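Local coordinates for beta-lactamase-like protein (Novosphingobium pentaromativorans US6-1, PDB 6AUF) that probably hydrolyses beta-lactam antibiotics as a metallo-beta-lactamase with two zinc ions in its active site, at residues Ala144-Ser149 with His185-Ala190; Val179-Ala184 with Ile229-Thr234. All coordinates share one frame; numbering follows the deposited sequence.

Interaction 1: residues Ala144-Ser149 with His185-Ala190. With ZN (zinc ion), chain C.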
loop_
_atom_site.group_PDB
_atom_site.type_symbol
_atom_site.label_atom_id
_atom_site.label_comp_id
_atom_site.label_asym_id
_atom_site.label_seq_id
_atom_site.Cartn_x
_atom_site.Cartn_y
_atom_site.Cartn_z
ATOM N N ALA A 144 -0.793 -18.552 -7.277
ATOM C CA ALA A 144 0.154 -19.640 -7.458
ATOM C C ALA A 144 1.560 -19.123 -7.707
ATOM O O ALA A 144 2.525 -19.835 -7.409
ATOM C CB ALA A 144 -0.295 -20.539 -8.602
ATOM N N ASP A 145 1.693 -17.895 -8.223
ATOM C CA ASP A 145 2.987 -17.277 -8.500
ATOM C C ASP A 145 3.591 -16.562 -7.303
ATOM O O ASP A 145 4.745 -16.122 -7.383
ATOM C CB ASP A 145 2.863 -16.271 -9.650
ATOM C CG ASP A 145 2.624 -16.948 -10.980
ATOM O OD1 ASP A 145 3.003 -18.135 -11.101
ATOM O OD2 ASP A 145 2.055 -16.303 -11.888
ATOM N N ASP A 146 2.851 -16.423 -6.213
ATOM C CA ASP A 146 3.344 -15.673 -5.067
ATOM C C ASP A 146 4.407 -16.491 -4.346
ATOM O O ASP A 146 4.122 -17.622 -3.939
ATOM C CB ASP A 146 2.186 -15.354 -4.128
ATOM C CG ASP A 146 2.554 -14.350 -3.083
ATOM O OD1 ASP A 146 3.628 -14.476 -2.466
ATOM O OD2 ASP A 146 1.770 -13.410 -2.880
ATOM N N PRO A 147 5.618 -15.965 -4.141
ATOM C CA PRO A 147 6.638 -16.748 -3.415
ATOM C C PRO A 147 6.209 -17.154 -2.015
ATOM O O PRO A 147 6.818 -18.056 -1.431
ATOM C CB PRO A 147 7.848 -15.803 -3.373
ATOM C CG PRO A 147 7.594 -14.808 -4.467
ATOM C CD PRO A 147 6.105 -14.623 -4.486
ATOM N N GLN A 148 5.170 -16.539 -1.464
ATOM C CA GLN A 148 4.779 -16.773 -0.084
ATOM C C GLN A 148 3.631 -17.755 0.075
ATOM O O GLN A 148 3.357 -18.172 1.200
ATOM C CB GLN A 148 4.391 -15.457 0.590
ATOM C CG GLN A 148 5.564 -14.624 1.020
ATOM C CD GLN A 148 5.133 -13.530 1.950
ATOM O OE1 GLN A 148 4.952 -13.753 3.148
ATOM N NE2 GLN A 148 4.924 -12.342 1.403
ATOM N N SER A 149 2.934 -18.117 -0.991
ATOM C CA SER A 149 1.993 -19.213 -0.851
ATOM C C SER A 149 2.773 -20.518 -0.857
ATOM O O SER A 149 3.824 -20.623 -1.494
ATOM C CB SER A 149 0.951 -19.197 -1.970
ATOM O OG SER A 149 1.481 -19.716 -3.175
ATOM N N HIS A 185 7.078 -7.301 -4.746
ATOM C CA HIS A 185 6.824 -8.013 -3.502
ATOM C C HIS A 185 5.860 -9.168 -3.700
ATOM O O HIS A 185 5.974 -10.191 -3.013
ATOM C CB HIS A 185 6.299 -7.031 -2.435
ATOM C CG HIS A 185 5.627 -7.697 -1.265
ATOM N ND1 HIS A 185 6.324 -8.237 -0.204
ATOM C CD2 HIS A 185 4.320 -7.931 -1.008
ATOM C CE1 HIS A 185 5.476 -8.767 0.660
ATOM N NE2 HIS A 185 4.255 -8.593 0.196
ATOM N N SER A 186 4.923 -9.017 -4.626
ATOM C CA SER A 186 3.943 -10.038 -4.958
ATOM C C SER A 186 3.563 -9.862 -6.417
ATOM O O SER A 186 3.863 -8.829 -7.027
ATOM C CB SER A 186 2.702 -9.912 -4.076
ATOM O OG SER A 186 1.976 -8.763 -4.472
ATOM N N PRO A 187 2.879 -10.839 -7.009
ATOM C CA PRO A 187 2.474 -10.663 -8.411
ATOM C C PRO A 187 1.533 -9.494 -8.624
ATOM O O PRO A 187 1.641 -8.802 -9.649
ATOM C CB PRO A 187 1.818 -12.008 -8.749
ATOM C CG PRO A 187 2.523 -12.981 -7.852
ATOM C CD PRO A 187 2.719 -12.233 -6.560
ATOM N N GLY A 188 0.616 -9.249 -7.684
ATOM C CA GLY A 188 -0.405 -8.232 -7.813
ATOM C C GLY A 188 -0.012 -6.865 -7.298
ATOM O O GLY A 188 -0.852 -5.957 -7.257
ATOM N N SER A 189 1.246 -6.683 -6.906
ATOM C CA SER A 189 1.652 -5.437 -6.268
ATOM C C SER A 189 1.408 -4.234 -7.174
ATOM O O SER A 189 1.732 -4.247 -8.369
ATOM C CB SER A 189 3.122 -5.509 -5.875
ATOM O OG SER A 189 3.626 -4.197 -5.735
ATOM N N ALA A 190 0.831 -3.189 -6.592
ATOM C CA ALA A 190 0.558 -1.933 -7.267
ATOM C C ALA A 190 1.056 -0.770 -6.418
ATOM O O ALA A 190 1.085 -0.835 -5.187
ATOM C CB ALA A 190 -0.926 -1.759 -7.537
HETATM ZN ZN ZN C . 2.638 -8.696 1.501
HETATM O O HOH W 1 4.816 -12.187 -1.645
#

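Interaction 2: residues Val179-Ala184 with Ile229-Thr234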
loop_
_atom_site.group_PDB
_atom_site.type_symbol
_atom_site.label_atom_id
_atom_site.label_comp_id
_atom_site.label_asym_id
_atom_site.label_seq_id
_atom_site.Cartn_x
_atom_site.Cartn_y
_atom_site.Cartn_z
ATOM N N VAL A 179 -2.100 4.541 -11.286
ATOM C CA VAL A 179 -1.542 3.287 -10.782
ATOM C C VAL A 179 -0.400 2.793 -11.673
ATOM O O VAL A 179 -0.382 2.988 -12.892
ATOM C CB VAL A 179 -2.633 2.200 -10.694
ATOM C CG1 VAL A 179 -2.911 1.643 -12.098
ATOM C CG2 VAL A 179 -2.202 1.081 -9.759
ATOM N N ARG A 180 0.551 2.112 -11.048
ATOM C CA ARG A 180 1.610 1.408 -11.738
ATOM C C ARG A 180 1.646 -0.019 -11.213
ATOM O O ARG A 180 1.638 -0.230 -9.992
ATOM C CB ARG A 180 2.985 2.060 -11.519
ATOM C CG ARG A 180 3.237 3.423 -12.185
ATOM C CD ARG A 180 2.917 3.482 -13.648
ATOM N NE ARG A 180 3.644 2.487 -14.438
ATOM C CZ ARG A 180 4.711 2.745 -15.196
ATOM N NH1 ARG A 180 5.210 3.972 -15.261
ATOM N NH2 ARG A 180 5.292 1.766 -15.896
ATOM N N GLU A 181 1.699 -0.995 -12.129
ATOM C CA GLU A 181 2.028 -2.359 -11.726
ATOM C C GLU A 181 3.496 -2.422 -11.308
ATOM O O GLU A 181 4.391 -2.100 -12.103
ATOM C CB GLU A 181 1.734 -3.354 -12.846
ATOM C CG GLU A 181 0.306 -3.890 -12.783
ATOM C CD GLU A 181 0.048 -5.026 -13.750
ATOM O OE1 GLU A 181 -0.993 -5.724 -13.623
ATOM O OE2 GLU A 181 0.898 -5.222 -14.634
ATOM N N THR A 182 3.738 -2.833 -10.062
ATOM C CA THR A 182 5.067 -2.791 -9.439
ATOM C C THR A 182 5.340 -4.124 -8.745
ATOM O O THR A 182 5.414 -4.192 -7.514
ATOM C CB THR A 182 5.168 -1.618 -8.447
ATOM O OG1 THR A 182 4.147 -1.734 -7.438
ATOM C CG2 THR A 182 4.958 -0.306 -9.155
ATOM N N PRO A 183 5.523 -5.206 -9.506
ATOM C CA PRO A 183 5.387 -6.551 -8.920
ATOM C C PRO A 183 6.625 -7.074 -8.206
ATOM O O PRO A 183 6.990 -8.241 -8.393
ATOM C CB PRO A 183 5.051 -7.424 -10.142
ATOM C CG PRO A 183 4.731 -6.437 -11.253
ATOM C CD PRO A 183 5.607 -5.278 -10.972
ATOM N N ALA A 184 7.259 -6.237 -7.370
ATOM C CA ALA A 184 8.459 -6.662 -6.662
ATOM C C ALA A 184 8.129 -7.598 -5.505
ATOM O O ALA A 184 8.819 -8.602 -5.304
ATOM C CB ALA A 184 9.237 -5.449 -6.174
ATOM N N ILE A 229 11.266 -13.313 -11.298
ATOM C CA ILE A 229 12.448 -12.455 -11.238
ATOM C C ILE A 229 12.308 -11.291 -12.207
ATOM O O ILE A 229 12.715 -10.162 -11.909
ATOM C CB ILE A 229 13.732 -13.262 -11.519
ATOM C CG1 ILE A 229 13.962 -14.322 -10.439
ATOM C CG2 ILE A 229 14.941 -12.327 -11.654
ATOM C CD1 ILE A 229 15.315 -14.983 -10.522
ATOM N N ALA A 230 11.760 -11.548 -13.394
ATOM C CA ALA A 230 11.645 -10.471 -14.374
ATOM C C ALA A 230 10.604 -9.455 -13.928
ATOM O O ALA A 230 10.799 -8.247 -14.087
ATOM C CB ALA A 230 11.301 -11.037 -15.757
ATOM N N ARG A 231 9.490 -9.938 -13.379
ATOM C CA ARG A 231 8.493 -9.044 -12.802
ATOM C C ARG A 231 9.068 -8.225 -11.643
ATOM O O ARG A 231 8.757 -7.037 -11.508
ATOM C CB ARG A 231 7.279 -9.859 -12.361
ATOM C CG ARG A 231 6.501 -10.420 -13.542
ATOM C CD ARG A 231 5.972 -9.270 -14.368
ATOM N NE ARG A 231 4.681 -8.813 -13.873
ATOM C CZ ARG A 231 4.049 -7.728 -14.318
ATOM N NH1 ARG A 231 4.603 -6.957 -15.258
ATOM N NH2 ARG A 231 2.859 -7.417 -13.822
ATOM N N ILE A 232 9.934 -8.822 -10.815
ATOM C CA ILE A 232 10.558 -8.048 -9.743
ATOM C C ILE A 232 11.367 -6.892 -10.320
ATOM O O ILE A 232 11.221 -5.735 -9.905
ATOM C CB ILE A 232 11.419 -8.950 -8.841
ATOM C CG1 ILE A 232 10.526 -9.918 -8.055
ATOM C CG2 ILE A 232 12.260 -8.093 -7.893
ATOM C CD1 ILE A 232 11.259 -11.129 -7.482
ATOM N N ARG A 233 12.231 -7.183 -11.287
ATOM C CA ARG A 233 13.034 -6.128 -11.890
ATOM C C ARG A 233 12.161 -5.007 -12.443
ATOM O O ARG A 233 12.483 -3.820 -12.292
ATOM C CB ARG A 233 13.917 -6.735 -12.977
ATOM C CG ARG A 233 14.712 -7.895 -12.449
ATOM C CD ARG A 233 16.173 -7.725 -12.743
ATOM N NE ARG A 233 16.909 -8.950 -12.467
ATOM C CZ ARG A 233 17.714 -9.117 -11.426
ATOM N NH1 ARG A 233 17.898 -8.123 -10.564
ATOM N NH2 ARG A 233 18.343 -10.275 -11.255
ATOM N N THR A 234 11.056 -5.367 -13.094
ATOM C CA THR A 234 10.133 -4.362 -13.608
ATOM C C THR A 234 9.566 -3.516 -12.482
ATOM O O THR A 234 9.459 -2.293 -12.611
ATOM C CB THR A 234 8.990 -5.031 -14.383
ATOM O OG1 THR A 234 9.507 -5.627 -15.574
ATOM C CG2 THR A 234 7.869 -4.000 -14.764
HETATM O O HOH W 2 2.874 -4.684 -15.954
#

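Interaction 1: residues Ala144-Ser149 with His185-Ala190
A single water, not a direct hydrogen bond, joins Asp146 and Gln148 to His185. The water donates to Asp146 OD1 and to His185 O, lying 2.7 Å from each, and accepts from Gln148 NE2 at 3.1 Å. Three bonds thus hold it, over one face of the imidazole and displaced toward its rim. Gln148 itself approaches the ring obliquely, NE2 lying 3.7 Å from His185 CE1 with amide and ring planes 76° apart.

Asp146 OD1 also accepts from Gln148 N (2.8 Å, N-H...O angle 161°), the signature of an Asx turn, which ties the carboxylate to the backbone of its own loop. With CG anti to the backbone N (chi1 -168°), the other oxygen, OD2, reaches His109 NE2, so that Asp146 acts as a second-shell residue behind a zinc ligand. His185 NE2 binds that same zinc ion at 2.1 Å, alongside His107 and His109, while its ND1 is hydrogen-bonded to Thr213 O.

Apolar contact comes from the Pro187 ring: CG meets Asp145 CB at 3.8 Å, and CD lies 3.8 Å from Asp146 CA. The 144-149 loop, between helix 131-139 and strand 162-164, thereby meets the zinc-binding loop that links strands 175-181 and 190-197.

Interaction 2: residues Val179-Ala184 with Ile229-Thr234
Bends at chi2 and chi3 (-62° and -87°) turn the Arg231 side chain so that its guanidinium reaches both Pro183 and Glu181, whose own chain is extended beyond CG. The two partners use different parts of the group. Pro183 CG sits over one face, 3.3 Å from Arg231 NH2 and offset toward the rim, whereas the Glu181 carboxylate comes to the edge. There Arg231 NH2 donates to Glu181 OE2 over 3.1 Å, nearly straight at 163°, in a salt bridge. The oxygen lies close to the guanidinium plane, yet the donor approaches from above the carboxylate plane, the two flat groups being steeply inclined to each other. Glu181 OE1 has a separate partner, Ser132 OG, so both carboxylate oxygens are engaged.

Nearer the helix backbone, Pro183 CD packs 3.6 Å from Arg231 O, and Ile232 CG1 lies 3.5 Å from Ala184 O. The Pro183 backbone curves as an inverse gamma turn, Ala184 N bonding to Thr182 O at 2.8 Å, and Pro183 O accepts from Arg228 NH1 of the same helix. Helix 226-241 thus packs on the end of strand 175-181 and on the turn that leads to the zinc-binding His185, within the alpha-beta/beta-alpha sandwich fold of metallo-beta-lactamases.

Interactions 1 and 2 have centres 10 Å apart and lie on the same side of the chain's centre. Their segments alternate in sequence as 144-149, 179-184, 185-190 and 229-234, and the middle two are consecutive, forming one run from strand 175-181 through the loop into strand 190-197. These strands are antiparallel neighbours in one sheet. A probable hydrogen bond from Ser189 OG to Thr182 O (2.5 Å) connects the contacts, and Ala190 CB packs on Val179 CG2 at 3.8 Å. His185, a zinc ligand, follows directly on Ala184, so the contacts hold adjoining parts of this run, consistent with a metal-site loop whose position is set by two separate parts of the fold.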